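Local coordinates for protein NRD1 (Saccharomyces cerevisiae, PDB 3CLJ) that binds the phosphorylated C-terminal domain of RNA polymerase II as part of the Nrd1-Nab3-Sen1 transcription termination complex, at residues 61-66 against 121-126. Numbering follows the deposited sequence.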
loop_
_atom_site.group_PDB
_atom_site.type_symbol
_atom_site.label_atom_id
_atom_site.label_comp_id
_atom_site.label_asym_id
_atom_site.label_seq_id
_atom_site.Cartn_x
_atom_site.Cartn_y
_atom_site.Cartn_z
ATOM N N SER A 61 -1.066 5.027 4.462
ATOM C CA SER A 61 -1.284 3.597 4.279
ATOM C C SER A 61 -1.118 3.143 2.817
ATOM O O SER A 61 -0.606 2.044 2.551
ATOM C CB SER A 61 -2.639 3.175 4.833
ATOM O OG SER A 61 -3.690 3.424 3.849
ATOM N N LEU A 62 -1.500 3.998 1.875
ATOM C CA LEU A 62 -1.267 3.701 0.443
ATOM C C LEU A 62 0.211 3.915 0.025
ATOM O O LEU A 62 0.720 3.234 -0.897
ATOM C CB LEU A 62 -2.234 4.533 -0.441
ATOM C CG LEU A 62 -3.723 4.156 -0.297
ATOM C CD1 LEU A 62 -4.617 5.193 -1.042
ATOM C CD2 LEU A 62 -4.094 2.731 -0.691
ATOM N N TYR A 63 0.884 4.848 0.705
ATOM C CA TYR A 63 2.356 5.032 0.548
ATOM C C TYR A 63 3.101 3.772 1.021
ATOM O O TYR A 63 4.090 3.330 0.412
ATOM C CB TYR A 63 2.870 6.250 1.307
ATOM C CG TYR A 63 2.514 7.609 0.683
ATOM C CD1 TYR A 63 2.021 7.713 -0.636
ATOM C CD2 TYR A 63 2.706 8.780 1.410
ATOM C CE1 TYR A 63 1.731 8.979 -1.207
ATOM C CE2 TYR A 63 2.418 10.028 0.880
ATOM C CZ TYR A 63 1.946 10.128 -0.430
ATOM O OH TYR A 63 1.691 11.375 -0.930
ATOM N N ILE A 64 2.633 3.177 2.114
ATOM C CA ILE A 64 3.274 1.965 2.608
ATOM C C ILE A 64 3.122 0.820 1.579
ATOM O O ILE A 64 4.086 0.107 1.259
ATOM C CB ILE A 64 2.683 1.514 3.983
ATOM C CG1 ILE A 64 3.165 2.407 5.138
ATOM C CG2 ILE A 64 3.130 0.067 4.333
ATOM C CD1 ILE A 64 2.261 2.280 6.466
ATOM N N ILE A 65 1.906 0.652 1.059
ATOM C CA ILE A 65 1.626 -0.280 -0.045
ATOM C C ILE A 65 2.366 0.024 -1.366
ATOM O O ILE A 65 2.813 -0.909 -2.080
ATOM C CB ILE A 65 0.056 -0.417 -0.251
ATOM C CG1 ILE A 65 -0.553 -1.120 0.959
ATOM C CG2 ILE A 65 -0.294 -1.093 -1.621
ATOM C CD1 ILE A 65 -2.076 -0.880 1.120
ATOM N N ASP A 66 2.467 1.308 -1.730
ATOM C CA ASP A 66 3.274 1.727 -2.849
ATOM C C ASP A 66 4.707 1.284 -2.717
ATOM O O ASP A 66 5.298 0.807 -3.656
ATOM C CB ASP A 66 3.261 3.285 -2.993
ATOM C CG ASP A 66 4.125 3.762 -4.119
ATOM O OD1 ASP A 66 3.872 3.396 -5.287
ATOM O OD2 ASP A 66 5.100 4.507 -3.882
ATOM N N ARG A 121 -4.595 10.298 -6.393
ATOM C CA ARG A 121 -4.610 10.383 -7.865
ATOM C C ARG A 121 -3.205 10.279 -8.489
ATOM O O ARG A 121 -3.011 9.483 -9.411
ATOM C CB ARG A 121 -5.370 11.647 -8.268
ATOM C CG ARG A 121 -6.116 11.591 -9.609
ATOM C CD ARG A 121 -5.200 11.704 -10.839
ATOM N NE ARG A 121 -5.719 12.604 -11.865
ATOM C CZ ARG A 121 -7.004 12.879 -12.092
ATOM N NH1 ARG A 121 -7.962 12.316 -11.388
ATOM N NH2 ARG A 121 -7.333 13.742 -13.033
ATOM N N MET A 122 -2.210 11.020 -7.970
ATOM C CA MET A 122 -0.843 10.907 -8.518
ATOM C C MET A 122 -0.203 9.590 -8.303
ATOM O O MET A 122 0.489 9.051 -9.169
ATOM C CB MET A 122 0.136 11.959 -7.965
ATOM C CG MET A 122 1.596 11.722 -8.555
ATOM S SD MET A 122 1.790 12.053 -10.355
ATOM C CE MET A 122 2.484 10.506 -10.910
ATOM N N LEU A 123 -0.444 9.032 -7.136
ATOM C CA LEU A 123 -0.023 7.700 -6.855
ATOM C C LEU A 123 -0.639 6.670 -7.814
ATOM O O LEU A 123 0.061 5.738 -8.290
ATOM C CB LEU A 123 -0.383 7.409 -5.377
ATOM C CG LEU A 123 0.327 6.345 -4.590
ATOM C CD1 LEU A 123 1.844 6.613 -4.467
ATOM C CD2 LEU A 123 -0.399 6.081 -3.220
ATOM N N LEU A 124 -1.957 6.796 -8.092
ATOM C CA LEU A 124 -2.582 5.997 -9.182
ATOM C C LEU A 124 -1.843 6.128 -10.507
ATOM O O LEU A 124 -1.728 5.153 -11.284
ATOM C CB LEU A 124 -4.086 6.359 -9.371
ATOM C CG LEU A 124 -4.908 5.837 -8.169
ATOM C CD1 LEU A 124 -6.355 6.348 -8.155
ATOM C CD2 LEU A 124 -4.856 4.258 -8.150
ATOM N N ASP A 125 -1.349 7.336 -10.790
ATOM C CA ASP A 125 -0.633 7.571 -12.054
ATOM C C ASP A 125 0.717 6.866 -12.107
ATOM O O ASP A 125 1.099 6.273 -13.124
ATOM C CB ASP A 125 -0.494 9.074 -12.318
ATOM C CG ASP A 125 -1.822 9.710 -12.731
ATOM O OD1 ASP A 125 -2.760 8.944 -13.073
ATOM O OD2 ASP A 125 -1.939 10.968 -12.725
ATOM N N ILE A 126 1.431 6.913 -10.991
ATOM C CA ILE A 126 2.662 6.130 -10.796
ATOM C C ILE A 126 2.376 4.619 -10.862
ATOM O O ILE A 126 3.094 3.894 -11.548
ATOM C CB ILE A 126 3.340 6.563 -9.456
ATOM C CG1 ILE A 126 4.010 7.946 -9.622
ATOM C CG2 ILE A 126 4.311 5.510 -8.896
ATOM C CD1 ILE A 126 3.932 8.677 -8.321
#
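L123 reaches across to L62, Y63 and D66, and its forked end carries nearly all of this contact. Its chi1 of -157° sets CG roughly opposite the backbone N, which carries both methyls well out from their own helix. A leucine suits the place because its two branches can serve different neighbours at once. CD2 meets CB of L62 at 3.7 Å, close to the start of that side chain, and also lies 3.9 Å from CD1 of Y63. The approach to the tyrosine is oblique, and its broad, flat ring suits the site by giving both methyls a surface at CD1 and CE1. Were Y63 an alanine, L123 would probably lose the aromatic cover on that flank, and a gap would be likely to open beside its methyls.

CD1 of L123 sits over the flat face of the D66 carboxylate, 3.7 Å from CG, a van der Waals contact. An aspartate fits here because it can offer that face to the methyl while OD1 accepts a hydrogen bond from W127 NE1 and forms a salt bridge with NE of R70. Those partners probably fix the turn of the buried carboxylate. I126 adds a looser touch, its CG2 4.2 Å from OD1 of D66.

The two helical segments run nearly parallel, at 11°, with axes 11.3 Å apart, a spacing spanned chiefly by the L123 side chain, whose CD2 comes to 3.8 Å from the backbone O of L62. They belong to helices 58-77 and 114-130 of the all-helical CID fold. Helix 90-111 packs against both through L105, which touches L62 and L124, while Y63 also rests on I25 of helix 22-34.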